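PDB 5Z20: D-lactate dehydrogenase (Fermentative) from Pseudomonas aeruginosa, which catalyses the NAD-dependent interconversion of D-lactate and pyruvate, as a member of the D-isomer specific 2-hydroxyacid dehydrogenase family. Local coordinates for residues Phe61-Ala66 with Leu87-Ser92; Ala93-Val98 with Val110-Ala115; Lys161-Ile166 with Phe182-Leu187. All coordinates share one frame; numbering follows the deposited sequence.

Interaction 1: Phe61-Ala66 with Leu87-Ser92. With OXM (oxamic acid), chain M.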
loop_
_atom_site.group_PDB
_atom_site.type_symbol
_atom_site.label_atom_id
_atom_site.label_comp_id
_atom_site.label_asym_id
_atom_site.label_seq_id
_atom_site.Cartn_x
_atom_site.Cartn_y
_atom_site.Cartn_z
ATOM N N PHE B 61 1.095 -35.396 26.801
ATOM C CA PHE B 61 0.008 -34.426 27.049
ATOM C C PHE B 61 -1.306 -35.155 26.845
ATOM O O PHE B 61 -1.599 -35.704 25.782
ATOM C CB PHE B 61 0.083 -33.222 26.122
ATOM C CG PHE B 61 1.114 -32.195 26.511
ATOM C CD1 PHE B 61 2.425 -32.334 26.124
ATOM C CD2 PHE B 61 0.789 -31.139 27.335
ATOM C CE1 PHE B 61 3.402 -31.408 26.511
ATOM C CE2 PHE B 61 1.739 -30.214 27.718
ATOM C CZ PHE B 61 3.043 -30.325 27.284
ATOM N N GLU B 62 -2.103 -35.147 27.899
ATOM C CA GLU B 62 -3.390 -35.791 27.864
ATOM C C GLU B 62 -4.350 -35.151 26.893
ATOM O O GLU B 62 -5.193 -35.838 26.339
ATOM C CB GLU B 62 -4.032 -35.822 29.270
ATOM C CG GLU B 62 -3.407 -36.886 30.140
ATOM C CD GLU B 62 -4.359 -37.472 31.141
ATOM O OE1 GLU B 62 -5.322 -36.781 31.523
ATOM O OE2 GLU B 62 -4.093 -38.636 31.538
ATOM N N VAL B 63 -4.256 -33.830 26.786
ATOM C CA VAL B 63 -5.135 -33.064 25.943
ATOM C C VAL B 63 -4.343 -32.260 24.967
ATOM O O VAL B 63 -3.384 -31.530 25.330
ATOM C CB VAL B 63 -6.015 -32.091 26.782
ATOM C CG1 VAL B 63 -6.979 -31.359 25.887
ATOM C CG2 VAL B 63 -6.815 -32.870 27.838
ATOM N N VAL B 64 -4.795 -32.316 23.733
ATOM C CA VAL B 64 -4.232 -31.503 22.675
ATOM C C VAL B 64 -5.328 -30.603 22.143
ATOM O O VAL B 64 -6.419 -31.064 21.850
ATOM C CB VAL B 64 -3.660 -32.408 21.579
ATOM C CG1 VAL B 64 -3.408 -31.670 20.315
ATOM C CG2 VAL B 64 -2.331 -33.008 22.062
ATOM N N CYS B 65 -5.021 -29.308 22.041
ATOM C CA CYS B 65 -5.953 -28.316 21.465
ATOM C C CYS B 65 -5.465 -27.851 20.113
ATOM O O CYS B 65 -4.337 -27.294 19.983
ATOM C CB CYS B 65 -6.090 -27.132 22.358
ATOM S SG CYS B 65 -7.300 -25.922 21.723
ATOM N N ALA B 66 -6.260 -28.152 19.087
ATOM C CA ALA B 66 -5.886 -27.920 17.704
ATOM C C ALA B 66 -6.812 -26.920 17.039
ATOM O O ALA B 66 -8.002 -26.786 17.421
ATOM C CB ALA B 66 -5.954 -29.214 16.934
ATOM N N LEU B 87 -7.555 -36.827 24.682
ATOM C CA LEU B 87 -8.641 -35.941 24.177
ATOM C C LEU B 87 -8.096 -34.946 23.162
ATOM O O LEU B 87 -7.043 -34.352 23.350
ATOM C CB LEU B 87 -9.247 -35.143 25.297
ATOM C CG LEU B 87 -10.323 -34.112 24.940
ATOM C CD1 LEU B 87 -11.572 -34.831 24.427
ATOM C CD2 LEU B 87 -10.666 -33.256 26.128
ATOM N N VAL B 88 -8.825 -34.822 22.069
ATOM C CA VAL B 88 -8.543 -33.804 21.072
ATOM C C VAL B 88 -9.615 -32.726 21.141
ATOM O O VAL B 88 -10.780 -32.999 20.907
ATOM C CB VAL B 88 -8.536 -34.407 19.699
ATOM C CG1 VAL B 88 -8.396 -33.326 18.652
ATOM C CG2 VAL B 88 -7.368 -35.364 19.606
ATOM N N ALA B 89 -9.188 -31.525 21.517
ATOM C CA ALA B 89 -10.105 -30.413 21.692
ATOM C C ALA B 89 -9.880 -29.430 20.542
ATOM O O ALA B 89 -8.778 -28.847 20.395
ATOM C CB ALA B 89 -9.826 -29.724 22.996
ATOM N N LEU B 90 -10.903 -29.276 19.721
ATOM C CA LEU B 90 -10.838 -28.346 18.549
ATOM C C LEU B 90 -11.310 -27.027 19.030
ATOM O O LEU B 90 -12.460 -26.897 19.500
ATOM C CB LEU B 90 -11.744 -28.813 17.445
ATOM C CG LEU B 90 -11.574 -30.277 16.994
ATOM C CD1 LEU B 90 -12.482 -30.598 15.794
ATOM C CD2 LEU B 90 -10.122 -30.568 16.570
ATOM N N ARG B 91 -10.463 -26.017 18.886
ATOM C CA ARG B 91 -10.870 -24.657 19.180
ATOM C C ARG B 91 -11.491 -24.019 17.952
ATOM O O ARG B 91 -11.093 -22.920 17.532
ATOM C CB ARG B 91 -9.725 -23.841 19.816
ATOM C CG ARG B 91 -8.440 -23.696 18.978
ATOM C CD ARG B 91 -7.491 -22.768 19.700
ATOM N NE ARG B 91 -6.381 -22.301 18.852
ATOM C CZ ARG B 91 -5.265 -23.001 18.633
ATOM N NH1 ARG B 91 -5.097 -24.224 19.199
ATOM N NH2 ARG B 91 -4.317 -22.510 17.874
ATOM N N SER B 92 -12.511 -24.683 17.420
ATOM C CA SER B 92 -13.089 -24.344 16.135
ATOM C C SER B 92 -14.467 -24.952 16.010
ATOM O O SER B 92 -14.816 -25.863 16.806
ATOM C CB SER B 92 -12.246 -24.878 14.999
ATOM O OG SER B 92 -12.218 -26.309 14.913
HETATM C C1 OXM M . -13.022 -21.567 11.823
HETATM N N1 OXM M . -12.458 -20.574 12.509
HETATM O O1 OXM M . -12.875 -21.680 10.617
HETATM C C2 OXM M . -13.838 -22.543 12.539
HETATM O O2 OXM M . -14.042 -23.661 12.017
HETATM O O3 OXM M . -14.312 -22.236 13.654
HETATM O O HOH W 1 -9.606 -27.139 15.217
#

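Interaction 2: Ala93-Val98 with Val110-Ala115. With OXM (oxamic acid), chain M.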
loop_
_atom_site.group_PDB
_atom_site.type_symbol
_atom_site.label_atom_id
_atom_site.label_comp_id
_atom_site.label_asym_id
_atom_site.label_seq_id
_atom_site.Cartn_x
_atom_site.Cartn_y
_atom_site.Cartn_z
ATOM N N ALA B 93 -15.257 -24.505 15.056
ATOM C CA ALA B 93 -16.500 -25.180 14.781
ATOM C C ALA B 93 -16.282 -26.301 13.797
ATOM O O ALA B 93 -16.827 -27.391 13.941
ATOM C CB ALA B 93 -17.506 -24.207 14.208
ATOM N N GLY B 94 -15.546 -25.989 12.748
ATOM C CA GLY B 94 -15.295 -26.975 11.718
ATOM C C GLY B 94 -14.342 -28.100 12.090
ATOM O O GLY B 94 -13.481 -27.919 12.955
ATOM N N TYR B 95 -14.467 -29.223 11.384
ATOM C CA TYR B 95 -13.731 -30.439 11.740
ATOM C C TYR B 95 -13.341 -31.318 10.538
ATOM O O TYR B 95 -12.956 -32.495 10.740
ATOM C CB TYR B 95 -14.520 -31.255 12.782
ATOM C CG TYR B 95 -15.933 -31.503 12.346
ATOM C CD1 TYR B 95 -16.205 -32.465 11.405
ATOM C CD2 TYR B 95 -17.005 -30.714 12.823
ATOM C CE1 TYR B 95 -17.509 -32.687 11.007
ATOM C CE2 TYR B 95 -18.298 -30.909 12.384
ATOM C CZ TYR B 95 -18.520 -31.885 11.457
ATOM O OH TYR B 95 -19.775 -32.154 11.026
ATOM N N ASN B 96 -13.283 -30.723 9.332
ATOM C CA ASN B 96 -12.913 -31.470 8.149
ATOM C C ASN B 96 -11.458 -31.878 8.172
ATOM O O ASN B 96 -11.072 -32.736 7.425
ATOM C CB ASN B 96 -13.157 -30.653 6.874
ATOM C CG ASN B 96 -12.555 -29.238 6.963
ATOM O OD1 ASN B 96 -13.174 -28.296 7.483
ATOM N ND2 ASN B 96 -11.342 -29.130 6.581
ATOM N N HIS B 97 -10.643 -31.254 9.005
ATOM C CA HIS B 97 -9.241 -31.649 9.138
ATOM C C HIS B 97 -8.974 -32.875 10.047
ATOM O O HIS B 97 -7.829 -33.285 10.246
ATOM C CB HIS B 97 -8.469 -30.443 9.671
ATOM C CG HIS B 97 -8.956 -29.902 10.987
ATOM N ND1 HIS B 97 -10.253 -29.524 11.228
ATOM C CD2 HIS B 97 -8.259 -29.527 12.093
ATOM C CE1 HIS B 97 -10.343 -28.983 12.436
ATOM N NE2 HIS B 97 -9.152 -28.991 12.989
ATOM N N VAL B 98 -10.034 -33.400 10.665
ATOM C CA VAL B 98 -9.931 -34.538 11.567
ATOM C C VAL B 98 -10.481 -35.813 10.904
ATOM O O VAL B 98 -11.588 -35.811 10.396
ATOM C CB VAL B 98 -10.807 -34.334 12.793
ATOM C CG1 VAL B 98 -10.625 -35.485 13.771
ATOM C CG2 VAL B 98 -10.463 -33.012 13.469
ATOM N N VAL B 110 -13.213 -36.369 20.333
ATOM C CA VAL B 110 -12.959 -35.121 19.696
ATOM C C VAL B 110 -14.073 -34.180 20.052
ATOM O O VAL B 110 -15.241 -34.495 19.812
ATOM C CB VAL B 110 -12.949 -35.291 18.187
ATOM C CG1 VAL B 110 -12.683 -33.958 17.478
ATOM C CG2 VAL B 110 -11.855 -36.280 17.778
ATOM N N VAL B 111 -13.716 -33.038 20.637
ATOM C CA VAL B 111 -14.706 -32.069 21.029
ATOM C C VAL B 111 -14.482 -30.762 20.270
ATOM O O VAL B 111 -13.362 -30.490 19.807
ATOM C CB VAL B 111 -14.756 -31.846 22.534
ATOM C CG1 VAL B 111 -15.179 -33.125 23.219
ATOM C CG2 VAL B 111 -13.418 -31.365 23.053
ATOM N N HIS B 112 -15.521 -29.973 20.089
ATOM C CA HIS B 112 -15.458 -28.724 19.340
ATOM C C HIS B 112 -16.323 -27.602 19.868
ATOM O O HIS B 112 -16.944 -27.733 20.909
ATOM C CB HIS B 112 -15.690 -28.976 17.858
ATOM C CG HIS B 112 -17.123 -29.165 17.475
ATOM N ND1 HIS B 112 -17.584 -28.836 16.294
ATOM C CD2 HIS B 112 -18.181 -29.687 18.159
ATOM C CE1 HIS B 112 -18.857 -29.116 16.222
ATOM N NE2 HIS B 112 -19.225 -29.629 17.360
ATOM N N VAL B 113 -16.350 -26.474 19.174
ATOM C CA VAL B 113 -17.147 -25.309 19.601
ATOM C C VAL B 113 -18.056 -24.922 18.474
ATOM O O VAL B 113 -17.695 -24.130 17.622
ATOM C CB VAL B 113 -16.288 -24.140 19.986
ATOM C CG1 VAL B 113 -17.154 -23.027 20.649
ATOM C CG2 VAL B 113 -15.145 -24.570 20.890
ATOM N N PRO B 114 -19.250 -25.508 18.444
ATOM C CA PRO B 114 -20.104 -25.398 17.255
ATOM C C PRO B 114 -20.722 -24.040 17.009
ATOM O O PRO B 114 -21.092 -23.756 15.868
ATOM C CB PRO B 114 -21.192 -26.448 17.486
ATOM C CG PRO B 114 -21.293 -26.579 18.972
ATOM C CD PRO B 114 -19.840 -26.439 19.426
ATOM N N ALA B 115 -20.840 -23.224 18.035
ATOM C CA ALA B 115 -21.539 -21.948 17.859
ATOM C C ALA B 115 -21.017 -20.823 18.684
ATOM O O ALA B 115 -21.762 -20.133 19.363
ATOM C CB ALA B 115 -23.038 -22.148 18.150
HETATM C C1 OXM M . -13.022 -21.567 11.823
HETATM N N1 OXM M . -12.458 -20.574 12.509
HETATM O O1 OXM M . -12.875 -21.680 10.617
HETATM C C2 OXM M . -13.838 -22.543 12.539
HETATM O O2 OXM M . -14.042 -23.661 12.017
HETATM O O3 OXM M . -14.312 -22.236 13.654
#

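Interaction 3: Lys161-Ile166 with Phe182-Leu187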
loop_
_atom_site.group_PDB
_atom_site.type_symbol
_atom_site.label_atom_id
_atom_site.label_comp_id
_atom_site.label_asym_id
_atom_site.label_seq_id
_atom_site.Cartn_x
_atom_site.Cartn_y
_atom_site.Cartn_z
ATOM N N LYS B 161 -31.138 -6.757 -4.764
ATOM C CA LYS B 161 -30.369 -7.813 -5.421
ATOM C C LYS B 161 -30.683 -9.191 -4.867
ATOM O O LYS B 161 -31.171 -9.363 -3.705
ATOM C CB LYS B 161 -28.862 -7.559 -5.267
ATOM C CG LYS B 161 -28.414 -6.236 -5.877
ATOM C CD LYS B 161 -28.749 -6.162 -7.345
ATOM C CE LYS B 161 -28.099 -4.958 -8.012
ATOM N NZ LYS B 161 -28.769 -3.709 -7.479
ATOM N N ARG B 162 -30.374 -10.197 -5.670
ATOM C CA ARG B 162 -30.576 -11.567 -5.253
ATOM C C ARG B 162 -29.294 -12.154 -4.650
ATOM O O ARG B 162 -28.219 -12.083 -5.244
ATOM C CB ARG B 162 -31.069 -12.415 -6.431
ATOM C CG ARG B 162 -32.418 -11.962 -6.971
ATOM C CD ARG B 162 -32.694 -12.474 -8.376
ATOM N NE ARG B 162 -33.928 -11.904 -8.917
ATOM C CZ ARG B 162 -34.507 -12.297 -10.046
ATOM N NH1 ARG B 162 -33.968 -13.271 -10.767
ATOM N NH2 ARG B 162 -35.627 -11.717 -10.457
ATOM N N VAL B 163 -29.432 -12.725 -3.457
ATOM C CA VAL B 163 -28.379 -13.262 -2.732
ATOM C C VAL B 163 -28.652 -14.705 -2.503
ATOM O O VAL B 163 -29.639 -15.058 -1.841
ATOM C CB VAL B 163 -28.272 -12.504 -1.374
ATOM C CG1 VAL B 163 -27.251 -13.174 -0.492
ATOM C CG2 VAL B 163 -27.948 -11.024 -1.595
ATOM N N GLY B 164 -27.745 -15.563 -2.995
ATOM C CA GLY B 164 -27.899 -16.996 -2.839
ATOM C C GLY B 164 -26.986 -17.519 -1.758
ATOM O O GLY B 164 -25.763 -17.285 -1.803
ATOM N N VAL B 165 -27.576 -18.253 -0.836
ATOM C CA VAL B 165 -26.884 -18.819 0.284
ATOM C C VAL B 165 -26.802 -20.323 0.114
ATOM O O VAL B 165 -27.828 -21.001 0.124
ATOM C CB VAL B 165 -27.628 -18.482 1.592
ATOM C CG1 VAL B 165 -26.880 -19.033 2.758
ATOM C CG2 VAL B 165 -27.808 -16.996 1.721
ATOM N N ILE B 166 -25.593 -20.853 0.008
ATOM C CA ILE B 166 -25.397 -22.262 -0.094
ATOM C C ILE B 166 -25.005 -22.735 1.289
ATOM O O ILE B 166 -23.886 -22.485 1.786
ATOM C CB ILE B 166 -24.297 -22.539 -1.109
ATOM C CG1 ILE B 166 -24.801 -22.139 -2.502
ATOM C CG2 ILE B 166 -23.855 -23.992 -1.092
ATOM C CD1 ILE B 166 -23.750 -22.098 -3.568
ATOM N N PHE B 182 -31.019 -5.763 4.392
ATOM C CA PHE B 182 -30.636 -4.771 3.397
ATOM C C PHE B 182 -31.700 -4.645 2.313
ATOM O O PHE B 182 -31.560 -3.872 1.354
ATOM C CB PHE B 182 -29.308 -5.227 2.707
ATOM C CG PHE B 182 -28.027 -4.917 3.429
ATOM C CD1 PHE B 182 -27.366 -3.722 3.217
ATOM C CD2 PHE B 182 -27.499 -5.794 4.312
ATOM C CE1 PHE B 182 -26.172 -3.428 3.904
ATOM C CE2 PHE B 182 -26.305 -5.539 4.970
ATOM C CZ PHE B 182 -25.643 -4.350 4.756
ATOM N N GLY B 183 -32.758 -5.461 2.422
ATOM C CA GLY B 183 -33.773 -5.539 1.371
ATOM C C GLY B 183 -33.320 -6.408 0.188
ATOM O O GLY B 183 -33.741 -6.203 -0.919
ATOM N N CYS B 184 -32.471 -7.394 0.420
ATOM C CA CYS B 184 -32.113 -8.338 -0.629
ATOM C C CYS B 184 -33.172 -9.476 -0.753
ATOM O O CYS B 184 -33.891 -9.809 0.205
ATOM C CB CYS B 184 -30.785 -9.034 -0.282
ATOM S SG CYS B 184 -29.426 -7.821 -0.279
ATOM N N GLU B 185 -33.242 -10.080 -1.915
ATOM C CA GLU B 185 -34.106 -11.253 -2.105
ATOM C C GLU B 185 -33.256 -12.486 -1.822
ATOM O O GLU B 185 -32.224 -12.687 -2.494
ATOM C CB GLU B 185 -34.593 -11.240 -3.540
ATOM C CG GLU B 185 -35.440 -12.451 -3.883
ATOM C CD GLU B 185 -35.989 -12.436 -5.311
ATOM O OE1 GLU B 185 -35.842 -11.451 -6.073
ATOM O OE2 GLU B 185 -36.576 -13.426 -5.683
ATOM N N LEU B 186 -33.689 -13.347 -0.920
ATOM C CA LEU B 186 -32.865 -14.496 -0.594
ATOM C C LEU B 186 -33.209 -15.793 -1.287
ATOM O O LEU B 186 -34.354 -16.247 -1.269
ATOM C CB LEU B 186 -32.903 -14.725 0.913
ATOM C CG LEU B 186 -32.036 -13.771 1.721
ATOM C CD1 LEU B 186 -32.626 -13.606 3.112
ATOM C CD2 LEU B 186 -30.616 -14.310 1.779
ATOM N N LEU B 187 -32.181 -16.400 -1.863
ATOM C CA LEU B 187 -32.294 -17.708 -2.466
ATOM C C LEU B 187 -31.413 -18.635 -1.677
ATOM O O LEU B 187 -30.387 -18.180 -1.135
ATOM C CB LEU B 187 -31.822 -17.626 -3.903
ATOM C CG LEU B 187 -32.472 -16.521 -4.747
ATOM C CD1 LEU B 187 -31.934 -16.601 -6.153
ATOM C CD2 LEU B 187 -33.980 -16.641 -4.747
#

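Interaction 1: Phe61-Ala66 with Leu87-Ser92
Val63 to Ala66 and Leu87 to Leu90 run side by side as parallel strands, their axes 4.7 Å apart and inclined at 24°. The bonding alternates as a parallel pair requires: Val64 and Ala66 give their N-H to the carbonyls of Leu87 and Ala89, while Leu87, Ala89 and Arg91 return theirs to Glu62, Val64 and Ala66. Ala89 N to Val64 O is short and almost straight, at 2.8 Å and 175°. Past the strand ends, a water donates both to Ala66 O and to Ser92 OG, so Ala66 O accepts from the water as well as from Arg91 N.

Val63, Cys65, Leu87 and Ala89 share one face. There Val63 and Leu87 lie alongside each other, CG1 of Val63 being 4.2 Å from CD2 of Leu87. Cys65 SG is swung anti to its own N (chi1 -177°) and rests against the aliphatic part of Arg91, 3.7 Å from Arg91 CG. The arginine then runs on extended from CG to NE, bringing NH1 within 3.3 Å of Cys65 O at the guanidinium edge; its NH2 bonds to Phe22 O. Ala66 and Leu90 meet loosely on the other face.

Strand 18-21 flanks 63-66 and strand 110-111 flanks 87-90, helix 74-82 makes the beta-alpha-beta crossover, and Trp334 and Ile331 of helix 317-335 cover Leu87 and Val63.

Interaction 2: Ala93-Val98 with Val110-Ala115
His112 turns the edge of its imidazole to Ala93, and ND1 donates to Ala93 O across 2.9 Å. The acceptor lies only 7° out of the ring plane, although the N-H...O line is somewhat bent. A chi1 of 79° puts CG between the backbone N and the carbonyl carbon, and the ring edge then meets the 93-98 loop. Pro114 CD rests over one face of this ring, toward the rim. Tyr95 approaches obliquely: the two ring planes are 72° apart, and Tyr95 CD2 comes 4.0 Å from His112 ND1. Farther along, Val98 CG1 meets Val110 CG2, while Ala93 CB packs 3.4 Å from Val113 O.

The peptide accepting at Ala93 O donates to the ligand through its other end: Gly94 N bonds oxamate O2 at 2.9 Å, and Ala93 N, on the preceding peptide, bonds O3 at 2.8 Å, so consecutive amides hold the two carboxylate oxygens. Tyr116, His311 and Arg250 also bond the ligand.

The loop links strand 87-90 to helix 100-105, whose Leu100 and Ala103 touch Tyr95 and Val110. Leu90 packs against Tyr95, Val98 and Val110, and helix 317-335 backs Val111 and Val113.

Interaction 3: Lys161-Ile166 with Phe182-Leu187
The guanidinium of Arg162 and the carboxylate of Glu185 are turned 68° apart, so the two groups do not pair flat. Glu185 OE1 approaches the guanidinium obliquely and makes a long salt bridge, 3.5 Å from Arg162 NE; it also lies 3.6 Å from CG of the same arginine. The two side chains lie alongside each other and point the same way. Glu185 CG is anti to its backbone N (chi1 177°) and the chain continues extended, which carries the carboxylate along the arginine's aliphatic part.

Behind this pair of side chains, strands 162-166 and 185-187 run parallel, their axes at 29°, with Arg162 to Gly164 opposite Glu185 to Leu187. Lys161 O accepts from Glu185 N, and Val163 O from Leu187 N at 2.9 Å, a bond straight at the hydrogen though the donor is tilted out of the carbonyl plane. In return, Glu185 O and Leu187 O receive the amides of Val163 and Val165. Gly183, with positive phi, ends helix 170-181 in a Schellman motif and turns the chain into the second strand.

On the face opposite the ion pair, the two branches of Val163 divide the work. CG2 presses on Cys184 CB at 3.7 Å, whereas CG1 lies near Leu186 CD2, which also meets Val165 CG2 at 3.9 Å. Phe175 of helix 170-181 covers Val163 and Val165, while Ala176 and Ala180 cover Leu186. Lys161 heads elsewhere, to a salt bridge with Glu318 of the second subunit.

This is the first beta-alpha-beta unit of the NAD-binding Rossmann domain. Main-chain bonds and buried aliphatic groups join the strands; the ion pair is long and oblique, on partly exposed side chains, so it is probably a weaker tie. Charge reaches the subunit interface through Lys161.

Overall arrangement
The three contacts follow one another along the chain. Interactions 1 and 2 adjoin, with centres about 10 Å apart, and both reach the five-stranded parallel sheet, interaction 2 through strand 110-111, the neighbour of 87-90; Leu90 N to Val111 O and Val113 N to Ser92 O are probable hydrogen bonds between them. Interaction 3 belongs to the seven-stranded sheet of the NAD-binding domain, its centre about 38 Å from that of interaction 1 and about 28 Å from that of interaction 2. Oxamate and the bound dinucleotide lie between the two sheets. Interaction 2 thus carries the first sheet to the substrate-analogue site, while 161-166 leads into the probable glycine-rich dinucleotide-binding turn.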